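Local structure of glycosyl hydrolase (Bacteroides ovatus, 3QC2) at residues F19-N24 with R308-F313; L86-S91 with Q98-P103; V135-Q140 with P146-A151; I225-I228 with L232-L235. The protein is probably a carbohydrate-active enzyme of the glycosyl hydrolase class, with the beta-propeller fold of its clan. All blocks are in the same frame, centred on the assembly; numbering follows the deposited sequence. Where two conformers were deposited one is given.

Contact 1: residues F19-N24 with R308-F313; sequences FERPKN and RPMDSF
Arg21 and Asp311 mark the closest approach of the two backbones, yet their CA atoms are still 9.3 Å apart. Both segments are loops, except that 308-313 begins a 3-10 turn at Ser312. Arg21 spans the gap with a side chain extended from CG to NE (chi2 167°, chi3 -177°). Its guanidinium slips in beside Met310, a selenomethionine: Met310 CB lies over one face, offset toward the rim, and Met310 CG is 3.5 Å from Arg21 NH2. The CZ corner of Phe313 sits at the guanidinium edge, with the ring plane turned 64° from it. Arg21 and Phe313 both pack on Tyr340 of strand 335-342, where the two loops meet. Arg21 NH2 also comes within 2.7 Å of Arg308 O, but the angle is too poor for a hydrogen bond. Asp311 runs past in the opposite direction, its OD2 3.4 Å from Arg21 CD and 4.3 Å from Arg21 NE, well out of the guanidinium plane. The true salt bridges go to Glu314 from NE and to Asp361 from NH2. Glu314 also takes the backbone N-H groups of Met310 and Asp311. One cation thus ties an N-terminal loop to the C-terminal region, and Asp311 would probably help stabilise its charge.

Contact 2: residues L86-S91 with Q98-P103; sequences LGYATS and QREKTP
Thr90 and Gln98 form an antiparallel hydrogen-bonded pair in which each residue gives one N-H and accepts one. Gln98 N donates to Thr90 O at 2.8 Å, in the carbonyl plane; in return Thr90 N reaches Gln98 O at 3.1 Å from well above that carbonyl's plane. Ala89 and Arg99, the neighbouring non-hydrogen-bonded pair, bring Ala89 CB to 3.8 Å from Arg99 CG. One step on, Glu100 N donates to Tyr88 O at 3.0 Å, an N-H...O angle of 166°. This is a beta hairpin, and the short strand 98-99 forms the outer edge of a four-stranded antiparallel sheet, as on the rim of a propeller blade. At Lys101-Thr102 the chain bows out and a water fills the interval: it accepts from Tyr88 N at 2.9 Å and donates to both Glu100 O and Thr102 O. The backbones rejoin at Pro103, with Leu86 bonded to Val104 and Phe105. With CG anti to the carbonyl carbon (chi1 -64°), Glu100 CG lies 3.7 Å from Tyr88 CD1; the bend at chi2 then directs the carboxylate, whose OE2 makes a salt bridge with Lys157, itself in cation-pi contact with the Tyr88 ring. The Arg99 guanidinium turns away to Glu49, Ser30 O and the Tyr69 hydroxyl.

Contact 3: residues V135-Q140 with P146-A151; sequences VMMYTQ and PRLAVA
Tyr138 lays one face of its ring over the methyl of Ala149, a CH-pi contact with Ala149 CB 4.1 Å from the ring centroid and 24° off the normal. At the ring's edge, near its plane, is the carbonyl carbon of Val150, and Ala151 CB approaches obliquely, 3.8 Å from Tyr138 CE1. Phe105 meets the same ring edge-to-face. The ring gets there by standing between its own backbone N and carbonyl carbon (chi1 70°), which turns it over the partner strand. The Gln140 amide comes to the same methyl, its CD 3.5 Å from Ala149 CB, so one small side chain is shared by two flat groups.

Beneath them runs a regular antiparallel hairpin, the two inner strands of a four-stranded propeller blade. Three hydrogen-bonded pairs, Met136 with Ala151, Tyr138 with Ala149 and Gln140 with Arg147, contribute six backbone bonds; the shortest runs from Ala149 N to Tyr138 O at 2.7 Å. On the other face Met137, a selenomethionine, lies beside Val150, Met137 SE to Val150 CG2 3.7 Å, and Thr139 CG2 meets Pro146 CB at 3.9 Å. Met204 of strand 201-206 also packs on this side, against Met137.

A water donates to both Tyr138 OH and Val150 O, and Glu116 bonds to the Tyr138 hydroxyl as well as to Gln140 NE2, which also reaches Gln112. Gln140 OE1 is buried with no partner in the model. The polar ends of Tyr138 and Gln140 are therefore unequally served: Glu116 fixes both the phenol and the amide, while the amide oxygen probably pays a desolvation cost.

Contact 4: residues I225-I228 with L232-L235; sequences IVNI and LKKL
Lys233 gives up the most surface here, and it meets Ile225 by both backbone and side chain. Its N-H points at Ile225 O, 3.1 Å away with an angle of 170° at the hydrogen, the one direct hydrogen bond between 225-228 and 232-235. The donor is tilted 22° from the carbonyl plane. Beside this bond Val226 and Leu232 form a single bridge, CA to CA 4.6 Å.

The aliphatic part of Lys233 is stretched out, with CG anti to the backbone N (chi1 -172°), and runs across Ile225, so that its CD lies 3.7 Å from Ile225 CG2. Its ammonium continues outward to a water, which accepts from NZ at 3.1 Å and donates to Val226 O. Another water sits between Ile225 O and Lys233 O, though it may not serve both at once.

Asn227 lies obliquely across the same lysine. Its OD1 is 3.6 Å from Lys233 CG, a contact with a methylene group, while ND2 stands 3.5 Å from Leu232 O without bonding to it; the polar partner of ND2 is Ser231 OG, in the turn between the segments.

The loop, which follows strand 222-224, folds back against strands 201-206 and 212-216: Ile225 packs on Phe203 and Ala213, Leu232 on Trp206 and Phe212, and Ile225 and Leu235 make backbone bonds to Ala213 and Val211. With a single direct backbone bond between the segments, water takes a large share of the polar bridging, and the lysine works chiefly through its hydrocarbon chain, leaving its charge to a hydrated end.

Contact 3 is the buried one, contact 2 is partly buried, and contacts 1 and 4 lie at the surface, on opposite sides of the chain's centre. Contacts 2 and 3 are both hairpins of four-stranded antiparallel sheets, one at a sheet edge and the other between inner strands; they touch directly, Leu86 CD1 lying 3.5 Å from Met136 CE. Backbone pairing dominates both, but it is interrupted by a water at the edge and is complete inside. Contact 4 closes a short local loop with little pairing, whereas contact 1 joins segments 284 residues apart through one arginine and its carboxylates. The centres of contacts 1 and 4 are about 37 Å apart.

Contact 1: residues F19-N24 with R308-F313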
loop_
_atom_site.group_PDB
_atom_site.type_symbol
_atom_site.label_atom_id
_atom_site.label_comp_id
_atom_site.label_asym_id
_atom_site.label_seq_id
_atom_site.Cartn_x
_atom_site.Cartn_y
_atom_site.Cartn_z
ATOM N N PHE A 19 10.069 -3.932 13.089
ATOM C CA PHE A 19 8.665 -4.292 13.218
ATOM C C PHE A 19 8.615 -5.757 13.597
ATOM O O PHE A 19 8.917 -6.633 12.789
ATOM C CB PHE A 19 7.930 -4.050 11.913
ATOM C CG PHE A 19 7.786 -2.598 11.562
ATOM C CD1 PHE A 19 8.843 -1.895 11.023
ATOM C CD2 PHE A 19 6.587 -1.939 11.769
ATOM C CE1 PHE A 19 8.708 -0.545 10.690
ATOM C CE2 PHE A 19 6.446 -0.598 11.438
ATOM C CZ PHE A 19 7.512 0.095 10.897
ATOM N N GLU A 20 8.240 -6.022 14.836
ATOM C CA GLU A 20 8.218 -7.366 15.344
ATOM C C GLU A 20 6.829 -7.991 15.201
ATOM O O GLU A 20 5.827 -7.377 15.534
ATOM C CB GLU A 20 8.676 -7.361 16.811
ATOM C CG GLU A 20 8.912 -8.738 17.385
ATOM C CD GLU A 20 9.564 -8.703 18.775
ATOM O OE1 GLU A 20 9.493 -7.633 19.466
ATOM O OE2 GLU A 20 10.145 -9.756 19.176
ATOM N N ARG A 21 6.798 -9.216 14.693
ATOM C CA ARG A 21 5.561 -9.962 14.502
ATOM C C ARG A 21 5.125 -10.545 15.869
ATOM O O ARG A 21 5.847 -11.347 16.446
ATOM C CB ARG A 21 5.780 -11.103 13.490
ATOM C CG ARG A 21 6.301 -10.645 12.107
ATOM C CD ARG A 21 6.787 -11.816 11.306
ATOM N NE ARG A 21 7.368 -11.430 10.003
ATOM C CZ ARG A 21 8.619 -10.983 9.820
ATOM N NH1 ARG A 21 9.445 -10.821 10.855
ATOM N NH2 ARG A 21 9.042 -10.677 8.595
ATOM N N PRO A 22 3.942 -10.131 16.390
ATOM C CA PRO A 22 3.517 -10.676 17.694
ATOM C C PRO A 22 3.219 -12.177 17.614
ATOM O O PRO A 22 2.696 -12.647 16.594
ATOM C CB PRO A 22 2.240 -9.888 18.018
ATOM C CG PRO A 22 2.146 -8.792 16.959
ATOM C CD PRO A 22 2.913 -9.260 15.793
ATOM N N LYS A 23 3.561 -12.918 18.674
ATOM C CA LYS A 23 3.328 -14.373 18.725
ATOM C C LYS A 23 1.841 -14.771 18.595
ATOM O O LYS A 23 0.974 -14.143 19.178
ATOM C CB LYS A 23 3.913 -14.988 20.031
ATOM C CG LYS A 23 5.408 -15.501 19.945
ATOM C CD LYS A 23 6.410 -14.440 19.509
ATOM C CE LYS A 23 7.868 -14.983 19.554
ATOM N N ASN A 24 1.591 -15.818 17.796
ATOM C CA ASN A 24 0.244 -16.420 17.597
ATOM C C ASN A 24 -0.895 -15.500 17.101
ATOM O O ASN A 24 -2.067 -15.789 17.309
ATOM C CB ASN A 24 -0.178 -17.134 18.889
ATOM C CG ASN A 24 0.796 -18.254 19.284
ATOM O OD1 ASN A 24 1.460 -18.865 18.419
ATOM N ND2 ASN A 24 0.872 -18.539 20.585
ATOM N N ARG A 308 11.200 -8.685 5.599
ATOM C CA ARG A 308 11.114 -9.673 4.501
ATOM C C ARG A 308 10.419 -10.946 4.986
ATOM O O ARG A 308 10.173 -11.092 6.188
ATOM C CB ARG A 308 12.511 -9.996 3.978
ATOM C CG ARG A 308 13.436 -10.672 4.983
ATOM C CD ARG A 308 14.817 -10.825 4.397
ATOM N NE ARG A 308 15.747 -11.484 5.304
ATOM C CZ ARG A 308 15.905 -12.809 5.411
ATOM N NH1 ARG A 308 15.174 -13.666 4.671
ATOM N NH2 ARG A 308 16.792 -13.292 6.275
ATOM N N PRO A 309 10.083 -11.872 4.050
ATOM C CA PRO A 309 9.437 -13.124 4.459
ATOM C C PRO A 309 10.297 -13.930 5.402
ATOM O O PRO A 309 11.436 -14.251 5.070
ATOM C CB PRO A 309 9.241 -13.868 3.131
ATOM C CG PRO A 309 9.137 -12.800 2.130
ATOM C CD PRO A 309 10.065 -11.711 2.588
HETATM N N MSE A 310 9.756 -14.237 6.583
HETATM C CA MSE A 310 10.477 -15.023 7.612
HETATM C C MSE A 310 9.681 -16.221 8.109
HETATM O O MSE A 310 10.240 -17.280 8.341
HETATM C CB MSE A 310 10.798 -14.142 8.823
HETATM C CG MSE A 310 11.732 -12.969 8.550
HETATM SE SE MSE A 310 13.521 -13.503 8.064
HETATM C CE MSE A 310 13.968 -14.568 9.658
ATOM N N ASP A 311 8.375 -16.035 8.296
ATOM C CA ASP A 311 7.513 -17.076 8.831
ATOM C C ASP A 311 6.698 -17.782 7.750
ATOM O O ASP A 311 6.543 -17.274 6.629
ATOM C CB ASP A 311 6.596 -16.478 9.901
ATOM C CG ASP A 311 7.387 -15.908 11.111
ATOM O OD1 ASP A 311 8.617 -16.182 11.221
ATOM O OD2 ASP A 311 6.771 -15.198 11.949
ATOM N N SER A 312 6.175 -18.962 8.107
ATOM C CA SER A 312 5.423 -19.798 7.170
ATOM C C SER A 312 4.151 -19.145 6.645
ATOM O O SER A 312 3.786 -19.372 5.494
ATOM C CB SER A 312 5.105 -21.174 7.798
ATOM O OG SER A 312 4.388 -21.042 9.021
ATOM N N PHE A 313 3.480 -18.317 7.470
ATOM C CA PHE A 313 2.228 -17.638 7.017
ATOM C C PHE A 313 2.493 -16.635 5.890
ATOM O O PHE A 313 1.574 -16.271 5.160
ATOM C CB PHE A 313 1.464 -16.956 8.184
ATOM C CG PHE A 313 2.138 -15.721 8.733
ATOM C CD1 PHE A 313 1.885 -14.465 8.181
ATOM C CD2 PHE A 313 3.011 -15.809 9.808
ATOM C CE1 PHE A 313 2.515 -13.311 8.697
ATOM C CE2 PHE A 313 3.644 -14.659 10.330
ATOM C CZ PHE A 313 3.396 -13.420 9.773
#

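Contact 2: residues L86-S91 with Q98-P103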
loop_
_atom_site.group_PDB
_atom_site.type_symbol
_atom_site.label_atom_id
_atom_site.label_comp_id
_atom_site.label_asym_id
_atom_site.label_seq_id
_atom_site.Cartn_x
_atom_site.Cartn_y
_atom_site.Cartn_z
ATOM N N LEU A 86 -12.960 -4.571 -1.836
ATOM C CA LEU A 86 -12.351 -4.252 -0.547
ATOM C C LEU A 86 -13.223 -4.638 0.631
ATOM O O LEU A 86 -14.373 -4.186 0.752
ATOM C CB LEU A 86 -11.990 -2.775 -0.457
ATOM C CG LEU A 86 -11.107 -2.209 -1.575
ATOM C CD1 LEU A 86 -10.747 -0.780 -1.248
ATOM C CD2 LEU A 86 -9.857 -3.023 -1.784
ATOM N N GLY A 87 -12.666 -5.487 1.493
ATOM C CA GLY A 87 -13.324 -5.914 2.717
ATOM C C GLY A 87 -13.030 -4.899 3.795
ATOM O O GLY A 87 -12.068 -4.140 3.685
ATOM N N TYR A 88 -13.861 -4.885 4.833
ATOM C CA TYR A 88 -13.743 -3.931 5.951
ATOM C C TYR A 88 -13.581 -4.706 7.262
ATOM O O TYR A 88 -14.299 -5.651 7.505
ATOM C CB TYR A 88 -15.008 -3.058 5.997
ATOM C CG TYR A 88 -15.114 -2.047 7.164
ATOM C CD1 TYR A 88 -15.488 -2.460 8.444
ATOM C CD2 TYR A 88 -14.886 -0.681 6.955
ATOM C CE1 TYR A 88 -15.602 -1.543 9.499
ATOM C CE2 TYR A 88 -14.993 0.237 7.992
ATOM C CZ TYR A 88 -15.352 -0.195 9.263
ATOM O OH TYR A 88 -15.469 0.717 10.291
ATOM N N ALA A 89 -12.617 -4.288 8.087
ATOM C CA ALA A 89 -12.345 -4.927 9.382
ATOM C C ALA A 89 -11.907 -3.872 10.381
ATOM O O ALA A 89 -11.214 -2.917 10.018
ATOM C CB ALA A 89 -11.296 -5.963 9.239
ATOM N N THR A 90 -12.305 -4.052 11.633
ATOM C CA THR A 90 -11.964 -3.114 12.700
ATOM C C THR A 90 -11.271 -3.852 13.842
ATOM O O THR A 90 -11.514 -5.045 14.057
ATOM C CB THR A 90 -13.235 -2.371 13.218
ATOM O OG1 THR A 90 -12.856 -1.328 14.121
ATOM C CG2 THR A 90 -14.190 -3.326 13.903
ATOM N N SER A 91 -10.406 -3.143 14.571
ATOM C CA SER A 91 -9.674 -3.736 15.700
ATOM C C SER A 91 -9.460 -2.748 16.849
ATOM O O SER A 91 -9.236 -1.553 16.619
ATOM C CB SER A 91 -8.318 -4.240 15.231
ATOM O OG SER A 91 -7.543 -4.714 16.322
ATOM N N GLN A 98 -12.260 -7.637 13.448
ATOM C CA GLN A 98 -13.675 -7.982 13.354
ATOM C C GLN A 98 -14.157 -7.561 11.953
ATOM O O GLN A 98 -14.350 -6.375 11.673
ATOM C CB GLN A 98 -14.446 -7.257 14.443
ATOM C CG GLN A 98 -13.906 -7.544 15.863
ATOM C CD GLN A 98 -14.640 -6.797 16.953
ATOM O OE1 GLN A 98 -15.842 -6.965 17.139
ATOM N NE2 GLN A 98 -13.904 -5.993 17.713
ATOM N N ARG A 99 -14.359 -8.544 11.095
ATOM C CA ARG A 99 -14.691 -8.302 9.683
ATOM C C ARG A 99 -16.158 -8.280 9.374
ATOM O O ARG A 99 -16.948 -8.953 10.025
ATOM C CB ARG A 99 -14.048 -9.410 8.846
ATOM C CG ARG A 99 -12.537 -9.502 9.017
ATOM C CD ARG A 99 -11.996 -10.869 8.638
ATOM N NE ARG A 99 -12.221 -11.229 7.234
ATOM C CZ ARG A 99 -11.702 -12.313 6.639
ATOM N NH1 ARG A 99 -10.920 -13.150 7.324
ATOM N NH2 ARG A 99 -11.955 -12.556 5.359
ATOM N N GLU A 100 -16.529 -7.493 8.367
ATOM C CA GLU A 100 -17.909 -7.483 7.875
ATOM C C GLU A 100 -17.973 -8.602 6.865
ATOM O O GLU A 100 -16.961 -8.941 6.244
ATOM C CB GLU A 100 -18.282 -6.152 7.223
ATOM C CG GLU A 100 -18.266 -4.937 8.166
ATOM C CD GLU A 100 -19.337 -4.987 9.283
ATOM O OE1 GLU A 100 -20.279 -5.834 9.211
ATOM O OE2 GLU A 100 -19.239 -4.156 10.230
ATOM N N LYS A 101 -19.149 -9.178 6.691
ATOM C CA LYS A 101 -19.323 -10.308 5.778
ATOM C C LYS A 101 -19.566 -9.916 4.314
ATOM O O LYS A 101 -19.690 -10.790 3.452
ATOM C CB LYS A 101 -20.432 -11.215 6.277
ATOM C CG LYS A 101 -20.084 -11.921 7.602
ATOM C CD LYS A 101 -21.153 -12.944 7.970
ATOM C CE LYS A 101 -20.739 -13.779 9.153
ATOM N NZ LYS A 101 -21.739 -14.864 9.397
ATOM N N THR A 102 -19.615 -8.616 4.035
ATOM C CA THR A 102 -19.808 -8.123 2.673
ATOM C C THR A 102 -18.779 -6.997 2.393
ATOM O O THR A 102 -18.379 -6.287 3.313
ATOM C CB THR A 102 -21.249 -7.614 2.462
ATOM O OG1 THR A 102 -21.507 -6.513 3.332
ATOM C CG2 THR A 102 -22.277 -8.740 2.750
ATOM N N PRO A 103 -18.346 -6.845 1.121
ATOM C CA PRO A 103 -17.358 -5.798 0.803
ATOM C C PRO A 103 -17.956 -4.396 0.876
ATOM O O PRO A 103 -19.141 -4.224 0.622
ATOM C CB PRO A 103 -16.933 -6.138 -0.644
ATOM C CG PRO A 103 -18.118 -6.817 -1.241
ATOM C CD PRO A 103 -18.851 -7.521 -0.095
HETATM O O HOH W 1 -16.081 -6.824 4.730
#

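Contact 3: residues V135-Q140 with P146-A151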
loop_
_atom_site.group_PDB
_atom_site.type_symbol
_atom_site.label_atom_id
_atom_site.label_comp_id
_atom_site.label_asym_id
_atom_site.label_seq_id
_atom_site.Cartn_x
_atom_site.Cartn_y
_atom_site.Cartn_z
ATOM N N VAL A 135 -9.017 9.703 2.455
ATOM C CA VAL A 135 -8.712 9.712 1.037
ATOM C C VAL A 135 -8.047 8.384 0.661
ATOM O O VAL A 135 -6.962 8.042 1.181
ATOM C CB VAL A 135 -7.769 10.881 0.675
ATOM C CG1 VAL A 135 -7.455 10.889 -0.838
ATOM C CG2 VAL A 135 -8.383 12.219 1.105
HETATM N N MSE A 136 -8.689 7.642 -0.245
HETATM C CA MSE A 136 -8.177 6.366 -0.689
HETATM C C MSE A 136 -7.580 6.435 -2.068
HETATM O O MSE A 136 -8.229 6.879 -3.007
HETATM C CB MSE A 136 -9.283 5.320 -0.707
HETATM C CG MSE A 136 -8.887 4.012 -1.419
HETATM SE SE MSE A 136 -10.315 2.742 -1.461
HETATM C CE MSE A 136 -10.305 2.312 0.369
HETATM N N MSE A 137 -6.338 5.982 -2.178
HETATM C CA MSE A 137 -5.654 5.855 -3.447
HETATM C C MSE A 137 -5.669 4.366 -3.740
HETATM O O MSE A 137 -5.161 3.573 -2.935
HETATM C CB MSE A 137 -4.217 6.336 -3.338
HETATM C CG MSE A 137 -4.059 7.821 -2.961
HETATM SE SE MSE A 137 -4.812 9.024 -4.297
HETATM C CE MSE A 137 -3.911 8.411 -5.806
ATOM N N TYR A 138 -6.264 3.971 -4.864
ATOM C CA TYR A 138 -6.346 2.542 -5.239
ATOM C C TYR A 138 -6.203 2.358 -6.729
ATOM O O TYR A 138 -6.219 3.332 -7.485
ATOM C CB TYR A 138 -7.668 1.955 -4.791
ATOM C CG TYR A 138 -8.872 2.455 -5.567
ATOM C CD1 TYR A 138 -9.442 3.703 -5.287
ATOM C CD2 TYR A 138 -9.460 1.672 -6.560
ATOM C CE1 TYR A 138 -10.573 4.166 -5.990
ATOM C CE2 TYR A 138 -10.595 2.129 -7.283
ATOM C CZ TYR A 138 -11.138 3.375 -6.986
ATOM O OH TYR A 138 -12.230 3.823 -7.666
ATOM N N THR A 139 -6.099 1.102 -7.153
ATOM C CA THR A 139 -5.951 0.774 -8.543
ATOM C C THR A 139 -7.254 0.294 -9.171
ATOM O O THR A 139 -7.910 -0.609 -8.647
ATOM C CB THR A 139 -4.914 -0.369 -8.758
ATOM O OG1 THR A 139 -3.680 -0.054 -8.100
ATOM C CG2 THR A 139 -4.673 -0.596 -10.265
ATOM N N GLN A 140 -7.617 0.905 -10.296
ATOM C CA GLN A 140 -8.769 0.483 -11.087
ATOM C C GLN A 140 -8.234 -0.535 -12.090
ATOM O O GLN A 140 -7.217 -0.276 -12.749
ATOM C CB GLN A 140 -9.403 1.675 -11.815
ATOM C CG GLN A 140 -10.056 2.681 -10.876
ATOM C CD GLN A 140 -10.695 3.832 -11.602
ATOM O OE1 GLN A 140 -10.071 4.468 -12.468
ATOM N NE2 GLN A 140 -11.935 4.135 -11.245
ATOM N N PRO A 146 -4.202 -0.398 -15.842
ATOM C CA PRO A 146 -4.321 -0.150 -14.411
ATOM C C PRO A 146 -4.200 1.352 -14.168
ATOM O O PRO A 146 -3.303 1.979 -14.697
ATOM C CB PRO A 146 -3.133 -0.900 -13.827
ATOM C CG PRO A 146 -2.079 -0.835 -14.902
ATOM C CD PRO A 146 -2.809 -0.696 -16.235
ATOM N N ARG A 147 -5.118 1.925 -13.396
ATOM C CA ARG A 147 -5.106 3.360 -13.131
ATOM C C ARG A 147 -5.171 3.674 -11.647
ATOM O O ARG A 147 -5.938 3.066 -10.911
ATOM C CB ARG A 147 -6.285 4.044 -13.831
ATOM C CG ARG A 147 -6.193 4.096 -15.339
ATOM C CD ARG A 147 -7.363 4.882 -15.905
ATOM N NE ARG A 147 -7.305 5.056 -17.360
ATOM C CZ ARG A 147 -7.717 4.150 -18.261
ATOM N NH1 ARG A 147 -8.200 2.965 -17.875
ATOM N NH2 ARG A 147 -7.624 4.423 -19.552
ATOM N N LEU A 148 -4.351 4.632 -11.218
ATOM C CA LEU A 148 -4.374 5.097 -9.844
ATOM C C LEU A 148 -5.565 6.020 -9.758
ATOM O O LEU A 148 -5.661 7.005 -10.520
ATOM C CB LEU A 148 -3.089 5.830 -9.493
ATOM C CG LEU A 148 -3.016 6.399 -8.078
ATOM C CD1 LEU A 148 -3.265 5.302 -6.990
ATOM C CD2 LEU A 148 -1.679 7.126 -7.852
ATOM N N ALA A 149 -6.489 5.697 -8.857
ATOM C CA ALA A 149 -7.735 6.456 -8.713
ATOM C C ALA A 149 -7.963 6.898 -7.286
ATOM O O ALA A 149 -7.305 6.422 -6.366
ATOM C CB ALA A 149 -8.925 5.619 -9.205
ATOM N N VAL A 150 -8.934 7.793 -7.115
ATOM C CA VAL A 150 -9.250 8.358 -5.829
ATOM C C VAL A 150 -10.689 8.091 -5.393
ATOM O O VAL A 150 -11.617 8.097 -6.213
ATOM C CB VAL A 150 -9.021 9.900 -5.844
ATOM C CG1 VAL A 150 -9.216 10.486 -4.439
ATOM C CG2 VAL A 150 -7.626 10.222 -6.366
ATOM N N ALA A 151 -10.852 7.852 -4.088
ATOM C CA ALA A 151 -12.165 7.658 -3.462
ATOM C C ALA A 151 -12.130 8.317 -2.077
ATOM O O ALA A 151 -11.158 8.168 -1.362
ATOM C CB ALA A 151 -12.498 6.183 -3.344
HETATM O O HOH W 2 -12.417 6.512 -8.293
#

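Contact 4: residues I225-I228 with L232-L235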
loop_
_atom_site.group_PDB
_atom_site.type_symbol
_atom_site.label_atom_id
_atom_site.label_comp_id
_atom_site.label_asym_id
_atom_site.label_seq_id
_atom_site.Cartn_x
_atom_site.Cartn_y
_atom_site.Cartn_z
ATOM N N ILE A 225 4.507 15.349 -11.208
ATOM C CA ILE A 225 5.673 16.220 -11.302
ATOM C C ILE A 225 6.380 15.814 -12.561
ATOM O O ILE A 225 6.682 14.635 -12.765
ATOM C CB ILE A 225 6.566 16.108 -10.062
ATOM C CG1 ILE A 225 5.802 16.674 -8.853
ATOM C CG2 ILE A 225 7.881 16.872 -10.261
ATOM C CD1 ILE A 225 6.565 16.650 -7.569
ATOM N N VAL A 226 6.626 16.780 -13.424
ATOM C CA VAL A 226 7.201 16.493 -14.720
ATOM C C VAL A 226 8.483 17.260 -15.004
ATOM O O VAL A 226 8.778 18.262 -14.370
ATOM C CB VAL A 226 6.153 16.778 -15.858
ATOM C CG1 VAL A 226 4.929 15.897 -15.677
ATOM C CG2 VAL A 226 5.749 18.251 -15.871
ATOM N N ASN A 227 9.236 16.749 -15.969
ATOM C CA ASN A 227 10.480 17.346 -16.413
ATOM C C ASN A 227 10.214 18.518 -17.358
ATOM O O ASN A 227 9.056 18.816 -17.688
ATOM C CB ASN A 227 11.330 16.287 -17.135
ATOM C CG ASN A 227 11.858 15.208 -16.194
ATOM O OD1 ASN A 227 12.460 15.508 -15.172
ATOM N ND2 ASN A 227 11.658 13.950 -16.562
ATOM N N ILE A 228 11.289 19.172 -17.799
ATOM C CA ILE A 228 11.198 20.302 -18.738
ATOM C C ILE A 228 10.422 19.901 -20.005
ATOM O O ILE A 228 9.614 20.680 -20.510
ATOM C CB ILE A 228 12.617 20.820 -19.166
ATOM C CG1 ILE A 228 13.430 21.296 -17.947
ATOM C CG2 ILE A 228 12.494 21.978 -20.186
ATOM C CD1 ILE A 228 14.910 21.586 -18.252
ATOM N N LEU A 232 7.574 12.214 -17.110
ATOM C CA LEU A 232 7.402 12.034 -15.674
ATOM C C LEU A 232 8.762 12.026 -15.003
ATOM O O LEU A 232 9.666 11.298 -15.421
ATOM C CB LEU A 232 6.676 10.730 -15.374
ATOM C CG LEU A 232 5.215 10.620 -15.810
ATOM C CD1 LEU A 232 4.714 9.166 -15.672
ATOM C CD2 LEU A 232 4.335 11.576 -15.000
ATOM N N LYS A 233 8.896 12.826 -13.951
ATOM C CA LYS A 233 10.152 12.963 -13.225
ATOM C C LYS A 233 10.392 11.779 -12.285
ATOM O O LYS A 233 9.654 11.576 -11.338
ATOM C CB LYS A 233 10.140 14.275 -12.440
ATOM C CG LYS A 233 11.452 14.664 -11.783
ATOM C CD LYS A 233 11.350 16.107 -11.199
ATOM C CE LYS A 233 12.709 16.645 -10.762
ATOM N NZ LYS A 233 12.658 18.086 -10.375
ATOM N N LYS A 234 11.440 11.008 -12.567
ATOM C CA LYS A 234 11.807 9.860 -11.754
ATOM C C LYS A 234 12.635 10.324 -10.541
ATOM O O LYS A 234 13.732 10.876 -10.713
ATOM C CB LYS A 234 12.623 8.867 -12.597
ATOM C CG LYS A 234 11.898 8.365 -13.859
ATOM C CD LYS A 234 12.821 7.561 -14.779
ATOM C CE LYS A 234 12.090 7.141 -16.109
ATOM N N LEU A 235 12.097 10.124 -9.323
ATOM C CA LEU A 235 12.807 10.480 -8.069
ATOM C C LEU A 235 13.920 9.462 -7.794
ATOM O O LEU A 235 15.051 9.837 -7.518
ATOM C CB LEU A 235 11.828 10.596 -6.904
ATOM C CG LEU A 235 11.083 11.950 -6.820
ATOM C CD1 LEU A 235 10.745 12.517 -8.174
ATOM C CD2 LEU A 235 9.846 11.833 -5.939
HETATM O O HOH W 3 7.140 12.520 -10.889
HETATM O O HOH W 4 10.658 19.225 -12.452
#